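Local coordinates for protein TonB-dependent siderophore receptor (Pseudomonas aeruginosa 39016, PDB 5NEC) that probably takes up iron-loaded siderophores, and drugs conjugated to them, across the outer membrane with energy supplied through TonB, at residues R94-R98 and G99-Q103. Numbering follows the deposited sequence.
Sequences RPFIR and GFDAQ
R94 reaches across to D101 and Q103 at the open end of a tight hairpin. A trans first torsion (chi1 171°) and a bend at chi3 carry its guanidinium to the D101 carboxylate, which CG and CD pass at a slant before NH1 donates to OD2 of D101 at 2.7 Å. This salt bridge uses the syn lone pair of OD2 and lies near the guanidinium plane. The Q103 side chain runs alongside that of R94 and sets OE1 over one face of the guanidinium, 3.2 Å from CZ of R94, where the angles to NE and NH2 are too poor for a hydrogen bond. D101 does double duty: its OD1 accepts from N of Q103 at 3.1 Å, forming an Asx turn that probably helps hold the carboxylate towards R94. O of P95 accepts a hydrogen bond from N of A102 at 2.9 Å. F96 lays its ring against D101, whose CA makes an off-centre CH-pi contact, while the backbone of F96 is also hydrogen-bonded to T81 of strand 80-83. I97 is joined to F100 by two backbone bonds, the straighter running from N of I97 to O of F100 (165° at the hydrogen), and its CD1 packs on CB of A102 at 3.9 Å. R98 points its extended side chain out of the hairpin to salt bridges with E585 and E538 of the barrel wall, tying the turn to the barrel. R98 and G99, both with positive phi, form the corner of a type I' turn, the characteristic two-residue connection of a tight antiparallel beta hairpin, here within the plug domain of a TonB-dependent receptor.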
loop_
_atom_site.group_PDB
_atom_site.type_symbol
_atom_site.label_atom_id
_atom_site.label_comp_id
_atom_site.label_asym_id
_atom_site.label_seq_id
_atom_site.Cartn_x
_atom_site.Cartn_y
_atom_site.Cartn_z
ATOM N N ARG A 94 0.113 -1.443 -6.559
ATOM C CA ARG A 94 -0.104 -0.048 -6.870
ATOM C C ARG A 94 -1.425 0.404 -6.235
ATOM O O ARG A 94 -2.479 0.043 -6.729
ATOM C CB ARG A 94 -0.161 0.085 -8.384
ATOM C CG ARG A 94 -0.598 1.452 -8.902
ATOM C CD ARG A 94 -1.014 1.362 -10.362
ATOM N NE ARG A 94 0.042 0.813 -11.218
ATOM C CZ ARG A 94 0.575 1.374 -12.302
ATOM N NH1 ARG A 94 0.228 2.595 -12.719
ATOM N NH2 ARG A 94 1.539 0.713 -12.945
ATOM N N PRO A 95 -1.377 1.190 -5.147
ATOM C CA PRO A 95 -2.633 1.669 -4.559
ATOM C C PRO A 95 -3.321 2.803 -5.339
ATOM O O PRO A 95 -2.650 3.637 -5.932
ATOM C CB PRO A 95 -2.212 2.163 -3.173
ATOM C CG PRO A 95 -0.782 2.479 -3.307
ATOM C CD PRO A 95 -0.216 1.542 -4.327
ATOM N N PHE A 96 -4.651 2.797 -5.332
ATOM C CA PHE A 96 -5.480 3.879 -5.874
ATOM C C PHE A 96 -6.260 4.504 -4.723
ATOM O O PHE A 96 -6.910 3.795 -3.961
ATOM C CB PHE A 96 -6.465 3.358 -6.927
ATOM C CG PHE A 96 -5.831 3.005 -8.241
ATOM C CD1 PHE A 96 -5.098 1.818 -8.380
ATOM C CD2 PHE A 96 -5.983 3.836 -9.346
ATOM C CE1 PHE A 96 -4.533 1.473 -9.609
ATOM C CE2 PHE A 96 -5.397 3.514 -10.568
ATOM C CZ PHE A 96 -4.684 2.326 -10.703
ATOM N N ILE A 97 -6.194 5.823 -4.594
ATOM C CA ILE A 97 -6.788 6.526 -3.463
ATOM C C ILE A 97 -7.682 7.622 -4.036
ATOM O O ILE A 97 -7.221 8.417 -4.861
ATOM C CB ILE A 97 -5.694 7.121 -2.537
ATOM C CG1 ILE A 97 -4.779 6.002 -2.003
ATOM C CG2 ILE A 97 -6.322 7.929 -1.392
ATOM C CD1 ILE A 97 -3.488 6.488 -1.371
ATOM N N ARG A 98 -8.954 7.643 -3.623
ATOM C CA ARG A 98 -9.969 8.529 -4.209
ATOM C C ARG A 98 -9.945 8.493 -5.736
ATOM O O ARG A 98 -10.014 9.540 -6.409
ATOM C CB ARG A 98 -9.810 9.959 -3.714
ATOM C CG ARG A 98 -10.116 10.131 -2.244
ATOM C CD ARG A 98 -9.941 11.589 -1.869
ATOM N NE ARG A 98 -10.362 11.880 -0.505
ATOM C CZ ARG A 98 -10.212 13.066 0.090
ATOM N NH1 ARG A 98 -9.646 14.089 -0.549
ATOM N NH2 ARG A 98 -10.636 13.228 1.342
ATOM N N GLY A 99 -9.811 7.267 -6.248
ATOM C CA GLY A 99 -9.792 6.982 -7.664
ATOM C C GLY A 99 -8.619 7.489 -8.454
ATOM O O GLY A 99 -8.731 7.663 -9.668
ATOM N N PHE A 100 -7.489 7.692 -7.779
ATOM C CA PHE A 100 -6.278 8.182 -8.433
ATOM C C PHE A 100 -5.055 7.349 -8.042
ATOM O O PHE A 100 -4.891 6.940 -6.894
ATOM C CB PHE A 100 -6.062 9.663 -8.127
ATOM C CG PHE A 100 -7.098 10.582 -8.755
ATOM C CD1 PHE A 100 -7.205 10.693 -10.141
ATOM C CD2 PHE A 100 -7.954 11.365 -7.956
ATOM C CE1 PHE A 100 -8.149 11.543 -10.721
ATOM C CE2 PHE A 100 -8.891 12.217 -8.529
ATOM C CZ PHE A 100 -8.992 12.300 -9.915
ATOM N N ASP A 101 -4.203 7.123 -9.034
ATOM C CA ASP A 101 -3.034 6.263 -8.939
ATOM C C ASP A 101 -2.006 6.858 -7.975
ATOM O O ASP A 101 -1.639 8.020 -8.127
ATOM C CB ASP A 101 -2.433 6.135 -10.342
ATOM C CG ASP A 101 -1.322 5.114 -10.429
ATOM O OD1 ASP A 101 -0.661 4.778 -9.406
ATOM O OD2 ASP A 101 -1.101 4.637 -11.566
ATOM N N ALA A 102 -1.526 6.052 -7.022
ATOM C CA ALA A 102 -0.596 6.510 -5.987
ATOM C C ALA A 102 0.642 5.623 -5.805
ATOM O O ALA A 102 1.192 5.562 -4.685
ATOM C CB ALA A 102 -1.332 6.639 -4.667
ATOM N N GLN A 103 1.101 4.966 -6.884
ATOM C CA GLN A 103 2.294 4.085 -6.818
ATOM C C GLN A 103 3.534 4.822 -6.334
ATOM O O GLN A 103 4.273 4.321 -5.484
ATOM C CB GLN A 103 2.608 3.426 -8.173
ATOM C CG GLN A 103 3.006 4.358 -9.315
ATOM C CD GLN A 103 3.222 3.619 -10.629
ATOM O OE1 GLN A 103 3.109 2.385 -10.701
ATOM N NE2 GLN A 103 3.520 4.377 -11.689
#